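Local coordinates for protein F-93 (Sulfolobus virus 1, PDB 1TBX) that probably acts as a homodimeric winged-helix transcription factor that recognises a palindromic or pseudo-palindromic DNA target, at residues 47-50 and 51-55; 67-71 and 72-76. All blocks are in the same frame, centred on the assembly; numbering follows the deposited sequence.

Contact 1: 47-50 and 51-55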
ATOM      1  N   LYS A  47       6.526  13.973  -0.265  1.00 26.15           N
ATOM      2  CA  LYS A  47       6.361  14.889  -1.394  1.00 27.06           C
ATOM      3  C   LYS A  47       7.675  14.854  -2.179  1.00 25.50           C
ATOM      4  O   LYS A  47       7.665  14.660  -3.399  1.00 23.88           O
ATOM      5  CB  LYS A  47       5.916  16.310  -0.962  1.00 27.77           C
ATOM      6  CG  LYS A  47       5.860  17.392  -2.063  1.00 23.66           C
ATOM      7  CD  LYS A  47       6.368  18.753  -1.505  1.00 32.66           C
ATOM      8  CE  LYS A  47       7.748  19.219  -2.041  1.00 27.52           C
ATOM      9  NZ  LYS A  47       8.450  20.160  -1.111  1.00 34.62           N
ATOM     10  N   LYS A  48       8.799  14.951  -1.466  1.00 23.84           N
ATOM     11  CA  LYS A  48      10.113  14.926  -2.112  1.00 26.15           C
ATOM     12  C   LYS A  48      10.219  13.718  -3.052  1.00 27.51           C
ATOM     13  O   LYS A  48      10.569  13.846  -4.233  1.00 27.66           O
ATOM     14  CB  LYS A  48      11.227  14.879  -1.078  1.00 24.96           C
ATOM     15  CG  LYS A  48      12.435  15.784  -1.405  1.00 31.58           C
ATOM     16  CD  LYS A  48      13.763  15.028  -1.402  1.00 32.27           C
ATOM     17  CE  LYS A  48      14.868  15.783  -0.648  1.00 43.01           C
ATOM     18  NZ  LYS A  48      16.073  14.908  -0.350  1.00 45.72           N
ATOM     19  N   PHE A  49       9.865  12.553  -2.524  1.00 26.28           N
ATOM     20  CA  PHE A  49      10.062  11.325  -3.251  1.00 26.27           C
ATOM     21  C   PHE A  49       9.197  11.289  -4.538  1.00 24.48           C
ATOM     22  O   PHE A  49       9.706  11.041  -5.622  1.00 23.78           O
ATOM     23  CB  PHE A  49       9.834  10.134  -2.306  1.00 22.91           C
ATOM     24  CG  PHE A  49       9.783   8.811  -2.996  1.00 25.78           C
ATOM     25  CD1 PHE A  49      10.948   8.108  -3.263  1.00 18.27           C
ATOM     26  CD2 PHE A  49       8.556   8.262  -3.384  1.00 29.71           C
ATOM     27  CE1 PHE A  49      10.904   6.881  -3.914  1.00 21.90           C
ATOM     28  CE2 PHE A  49       8.507   7.006  -4.054  1.00 31.33           C
ATOM     29  CZ  PHE A  49       9.681   6.319  -4.309  1.00 24.78           C
ATOM     30  N   LEU A  50       7.907  11.579  -4.421  1.00 24.78           N
ATOM     31  CA  LEU A  50       7.016  11.499  -5.571  1.00 23.35           C
ATOM     32  C   LEU A  50       7.387  12.515  -6.655  1.00 26.22           C
ATOM     33  O   LEU A  50       7.200  12.241  -7.852  1.00 26.35           O
ATOM     34  CB  LEU A  50       5.581  11.691  -5.137  1.00 20.56           C
ATOM     35  CG  LEU A  50       5.090  10.838  -3.959  1.00 22.64           C
ATOM     36  CD1 LEU A  50       3.771  11.415  -3.359  1.00 15.14           C
ATOM     37  CD2 LEU A  50       4.904   9.386  -4.426  1.00 19.46           C
ATOM     38  N   ILE A  51       7.926  13.674  -6.252  1.00 24.70           N
ATOM     39  CA  ILE A  51       8.462  14.613  -7.219  1.00 24.36           C
ATOM     40  C   ILE A  51       9.682  13.988  -7.873  1.00 24.92           C
ATOM     41  O   ILE A  51       9.805  14.023  -9.095  1.00 27.80           O
ATOM     42  CB  ILE A  51       8.847  15.965  -6.572  1.00 23.97           C
ATOM     43  CG1 ILE A  51       7.651  16.896  -6.499  1.00 28.57           C
ATOM     44  CG2 ILE A  51       9.883  16.690  -7.394  1.00 19.07           C
ATOM     45  CD1 ILE A  51       7.720  17.867  -5.358  1.00 21.83           C
ATOM     46  N   GLN A  52      10.567  13.402  -7.073  1.00 24.38           N
ATOM     47  CA  GLN A  52      11.828  12.886  -7.598  1.00 27.56           C
ATOM     48  C   GLN A  52      11.637  11.712  -8.515  1.00 28.01           C
ATOM     49  O   GLN A  52      12.395  11.546  -9.463  1.00 28.94           O
ATOM     50  CB  GLN A  52      12.737  12.417  -6.493  1.00 29.44           C
ATOM     51  CG  GLN A  52      13.984  13.240  -6.357  1.00 38.71           C
ATOM     52  CD  GLN A  52      14.257  13.554  -4.903  1.00 44.75           C
ATOM     53  OE1 GLN A  52      14.055  12.697  -4.029  1.00 53.20           O
ATOM     54  NE2 GLN A  52      14.678  14.775  -4.626  1.00 40.51           N
ATOM     55  N   GLU A  53      10.641  10.881  -8.207  1.00 27.70           N
ATOM     56  CA  GLU A  53      10.323   9.716  -9.023  1.00 25.08           C
ATOM     57  C   GLU A  53       9.259   9.997 -10.082  1.00 25.75           C
ATOM     58  O   GLU A  53       8.756   9.072 -10.729  1.00 26.63           O
ATOM     59  CB  GLU A  53       9.922   8.533  -8.160  1.00 24.55           C
ATOM     60  CG  GLU A  53      11.031   8.037  -7.251  1.00 31.63           C
ATOM     61  CD  GLU A  53      12.316   7.665  -7.971  1.00 33.07           C
ATOM     62  OE1 GLU A  53      12.270   6.902  -8.961  1.00 33.92           O
ATOM     63  OE2 GLU A  53      13.381   8.127  -7.516  1.00 34.15           O
ATOM     64  N   GLY A  54       8.915  11.270 -10.254  1.00 19.26           N
ATOM     65  CA  GLY A  54       8.161  11.700 -11.415  1.00 19.38           C
ATOM     66  C   GLY A  54       6.676  11.385 -11.435  1.00 23.80           C
ATOM     67  O   GLY A  54       6.088  11.273 -12.527  1.00 19.65           O
ATOM     68  N   PHE A  55       6.090  11.249 -10.239  1.00 21.09           N
ATOM     69  CA  PHE A  55       4.661  11.060 -10.062  1.00 17.72           C
ATOM     70  C   PHE A  55       3.901  12.356  -9.825  1.00 22.97           C
ATOM     71  O   PHE A  55       2.720  12.428 -10.140  1.00 23.58           O
ATOM     72  CB  PHE A  55       4.417  10.197  -8.867  1.00 12.95           C
ATOM     73  CG  PHE A  55       4.952   8.815  -9.005  1.00 18.35           C
ATOM     74  CD1 PHE A  55       6.128   8.445  -8.370  1.00 18.54           C
ATOM     75  CD2 PHE A  55       4.264   7.857  -9.733  1.00 22.19           C
ATOM     76  CE1 PHE A  55       6.619   7.158  -8.452  1.00 14.82           C
ATOM     77  CE2 PHE A  55       4.769   6.562  -9.828  1.00 23.36           C
ATOM     78  CZ  PHE A  55       5.948   6.225  -9.174  1.00 19.01           C
TER
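F49 and E53 meet one turn apart in a local contact at the C-terminal end of helix 40-52, where the chain stops winding and leads into strand 56-61. The methylene CG of E53 lies over one face of the F49 ring, 3.9 Å from the ring centroid, in a CH-pi contact displaced toward the rim carbons CE1 and CZ. E53 sets CG beside its backbone N (chi1 -64°), and the chain folds back along the helix over the F49 ring; ring and carboxylate planes are 27° apart. The last turns are held by backbone bonds from I51 N to K47 O, Q52 N to K48 O and E53 N to F49 O, the last 2.8 Å long. Termination follows the Schellman pattern: G54, the C-prime residue with positive phi (76°), lets the chain reverse, so that F55 N reaches back to L50 O at 2.8 Å and G54 N to I51 O at 3.1 Å. The same reversal brings F55 CB to 4.2 Å from L50 CB, an apolar contact between the two side chains. In this winged-helix domain, helix 40-52 is followed directly by the two-stranded wing, and the Schellman turn is the joint between them. L50 packs on V13 of helix 9-17, while F6 of the second subunit meets the F55 ring edge-to-face. K47 and I51 run side by side, with K47 CE 3.6 Å from I51 CD1. In the exposed pair K48 and Q52, the amide end crosses the aliphatic lysine chain, Q52 NE2 lying 3.4 Å from K48 CD.

Contact 2: 67-71 and 72-76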
ATOM      1  N   LEU A  67       0.269  21.276  -5.901  1.00 23.09           N
ATOM      2  CA  LEU A  67       0.614  19.945  -6.363  1.00 26.68           C
ATOM      3  C   LEU A  67      -0.247  19.465  -7.517  1.00 31.85           C
ATOM      4  O   LEU A  67      -1.493  19.546  -7.479  1.00 38.84           O
ATOM      5  CB  LEU A  67       0.540  18.938  -5.200  1.00 24.91           C
ATOM      6  CG  LEU A  67       1.470  19.346  -4.049  1.00 27.70           C
ATOM      7  CD1 LEU A  67       1.202  18.494  -2.858  1.00 22.12           C
ATOM      8  CD2 LEU A  67       2.982  19.321  -4.433  1.00 25.27           C
ATOM      9  N   TYR A  68       0.413  18.956  -8.550  1.00 30.49           N
ATOM     10  CA  TYR A  68      -0.300  18.365  -9.668  1.00 27.21           C
ATOM     11  C   TYR A  68       0.184  16.960  -9.834  1.00 29.83           C
ATOM     12  O   TYR A  68       1.247  16.577  -9.319  1.00 29.33           O
ATOM     13  CB  TYR A  68      -0.158  19.222 -10.931  1.00 24.86           C
ATOM     14  CG  TYR A  68      -0.660  20.631 -10.642  1.00 24.86           C
ATOM     15  CD1 TYR A  68       0.145  21.523  -9.926  1.00 24.34           C
ATOM     16  CD2 TYR A  68      -1.966  21.037 -10.984  1.00 20.93           C
ATOM     17  CE1 TYR A  68      -0.300  22.793  -9.585  1.00 28.33           C
ATOM     18  CE2 TYR A  68      -2.431  22.317 -10.649  1.00 18.42           C
ATOM     19  CZ  TYR A  68      -1.581  23.199  -9.953  1.00 27.71           C
ATOM     20  OH  TYR A  68      -1.960  24.493  -9.592  1.00 31.73           O
ATOM     21  N   LEU A  69      -0.648  16.169 -10.499  1.00 32.85           N
ATOM     22  CA  LEU A  69      -0.320  14.787 -10.768  1.00 28.66           C
ATOM     23  C   LEU A  69       0.335  14.724 -12.103  1.00 29.66           C
ATOM     24  O   LEU A  69       0.195  15.603 -12.942  1.00 33.60           O
ATOM     25  CB  LEU A  69      -1.548  13.895 -10.760  1.00 29.20           C
ATOM     26  CG  LEU A  69      -2.002  13.467  -9.370  1.00 32.50           C
ATOM     27  CD1 LEU A  69      -3.340  12.756  -9.506  1.00 35.31           C
ATOM     28  CD2 LEU A  69      -0.969  12.570  -8.722  1.00 31.29           C
ATOM     29  N   THR A  70       1.072  13.662 -12.289  1.00 30.92           N
ATOM     30  CA  THR A  70       1.831  13.474 -13.473  1.00 27.53           C
ATOM     31  C   THR A  70       1.024  12.456 -14.257  1.00 32.88           C
ATOM     32  O   THR A  70       0.089  11.866 -13.703  1.00 41.28           O
ATOM     33  CB  THR A  70       3.157  12.988 -12.979  1.00 26.26           C
ATOM     34  OG1 THR A  70       4.178  13.824 -13.519  1.00 26.20           O
ATOM     35  CG2 THR A  70       3.462  11.537 -13.359  1.00 17.96           C
ATOM     36  N   GLU A  71       1.322  12.275 -15.539  1.00 31.96           N
ATOM     37  CA  GLU A  71       0.703  11.201 -16.303  1.00 29.76           C
ATOM     38  C   GLU A  71       0.762   9.862 -15.547  1.00 27.44           C
ATOM     39  O   GLU A  71      -0.281   9.251 -15.263  1.00 28.11           O
ATOM     40  CB  GLU A  71       1.401  11.104 -17.640  1.00 31.56           C
ATOM     41  CG  GLU A  71       0.805  12.032 -18.674  1.00 38.18           C
ATOM     42  CD  GLU A  71       0.395  11.297 -19.948  1.00 43.58           C
ATOM     43  OE1 GLU A  71       0.098  10.073 -19.891  1.00 43.81           O
ATOM     44  OE2 GLU A  71       0.371  11.944 -21.017  1.00 41.91           O
ATOM     45  N   LYS A  72       1.978   9.439 -15.183  1.00 25.84           N
ATOM     46  CA  LYS A  72       2.187   8.203 -14.401  1.00 24.17           C
ATOM     47  C   LYS A  72       1.646   8.263 -12.948  1.00 27.89           C
ATOM     48  O   LYS A  72       1.270   7.240 -12.373  1.00 32.96           O
ATOM     49  CB  LYS A  72       3.652   7.672 -14.528  1.00 22.43           C
ATOM     50  CG  LYS A  72       4.636   7.777 -13.355  1.00 19.16           C
ATOM     51  CD  LYS A  72       6.056   8.011 -13.883  1.00 15.20           C
ATOM     52  CE  LYS A  72       7.151   7.840 -12.818  1.00 17.09           C
ATOM     53  NZ  LYS A  72       8.242   6.844 -13.131  1.00 16.17           N
ATOM     54  N   GLY A  73       1.587   9.459 -12.376  1.00 26.89           N
ATOM     55  CA  GLY A  73       0.974   9.627 -11.078  1.00 28.42           C
ATOM     56  C   GLY A  73      -0.529   9.439 -11.159  1.00 29.96           C
ATOM     57  O   GLY A  73      -1.117   8.788 -10.289  1.00 31.38           O
ATOM     58  N   LYS A  74      -1.156  10.006 -12.198  1.00 30.78           N
ATOM     59  CA  LYS A  74      -2.608   9.965 -12.344  1.00 30.11           C
ATOM     60  C   LYS A  74      -3.032   8.521 -12.456  1.00 31.57           C
ATOM     61  O   LYS A  74      -3.984   8.113 -11.794  1.00 33.30           O
ATOM     62  CB  LYS A  74      -3.084  10.747 -13.574  1.00 33.38           C
ATOM     63  CG  LYS A  74      -3.936  12.029 -13.309  1.00 33.65           C
ATOM     64  CD  LYS A  74      -3.957  12.940 -14.567  1.00 33.30           C
ATOM     65  CE  LYS A  74      -4.350  14.395 -14.270  1.00 35.64           C
ATOM     66  NZ  LYS A  74      -3.437  15.467 -14.875  1.00 34.37           N
ATOM     67  N   LEU A  75      -2.306   7.746 -13.264  1.00 30.32           N
ATOM     68  CA  LEU A  75      -2.591   6.327 -13.445  1.00 31.34           C
ATOM     69  C   LEU A  75      -2.475   5.556 -12.145  1.00 30.24           C
ATOM     70  O   LEU A  75      -3.417   4.881 -11.718  1.00 34.54           O
ATOM     71  CB  LEU A  75      -1.701   5.753 -14.547  1.00 32.93           C
ATOM     72  CG  LEU A  75      -2.329   6.228 -15.875  1.00 37.19           C
ATOM     73  CD1 LEU A  75      -1.348   6.366 -17.062  1.00 32.05           C
ATOM     74  CD2 LEU A  75      -3.598   5.379 -16.224  1.00 37.41           C
ATOM     75  N   PHE A  76      -1.346   5.701 -11.475  1.00 26.57           N
ATOM     76  CA  PHE A  76      -1.114   4.999 -10.204  1.00 27.86           C
ATOM     77  C   PHE A  76      -2.034   5.438  -9.064  1.00 30.36           C
ATOM     78  O   PHE A  76      -2.611   4.592  -8.376  1.00 34.70           O
ATOM     79  CB  PHE A  76       0.331   5.187  -9.777  1.00 28.85           C
ATOM     80  CG  PHE A  76       0.821   4.171  -8.789  1.00 31.12           C
ATOM     81  CD1 PHE A  76       0.182   2.938  -8.644  1.00 30.65           C
ATOM     82  CD2 PHE A  76       1.961   4.442  -8.015  1.00 29.57           C
ATOM     83  CE1 PHE A  76       0.656   1.993  -7.699  1.00 33.51           C
ATOM     84  CE2 PHE A  76       2.451   3.509  -7.085  1.00 31.54           C
ATOM     85  CZ  PHE A  76       1.794   2.285  -6.926  1.00 33.04           C
TER
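L69 and K74 cross where the second strand of the wing gives way to the long helix 71-94 of this winged-helix protein. L69 CD1 comes to 3.9 Å from K74 CG, so it is the aliphatic part of the lysine that lies against the leucine, while NZ reaches on to a weak, long ion pair with E21. The other leucine branch, CD2, turns to the backbone of G73, 4.0 Å from its carbonyl carbon. G73 has no side chain, and its backbone lies directly against the end of the strand. L69 also packs on L14 and L17 of helix 9-17.

T70 occupies the N-cap position, yet its side chain makes no capping bond. As modelled, its methyl CG2 faces the first turn and packs against CG of K72, at 3.9 Å, whereas OG1 forms a weak hydrogen bond with G54 O; the placing of methyl and hydroxyl is doubtful, since chi1 (-126°) is far from a staggered value. The turn is closed by the backbone: L75 N bonds to E71 O, and K74 N to T70 O at 2.7 Å, with the donor tilted 22° from the carbonyl plane.

In the fold
Contact 1 comes first along the chain and contact 2 after it, separated by strand 56-61 and the first part of strand 64-69, whose end opens contact 2; their centres are nevertheless only 10 Å apart. Contact 1 marks the exit from helix 40-52 into the wing, and contact 2 the exit from the wing into helix 71-94, so the two ends of the hairpin are brought together. F55 O and T70 N, 3.0 Å apart, probably form a hydrogen bond, and the K72 side chain makes a cation-pi contact with F55. Both contacts also touch the second subunit, where F6 meets F55 and F76 edge-to-face, joining the base of the wing to the homodimer interface.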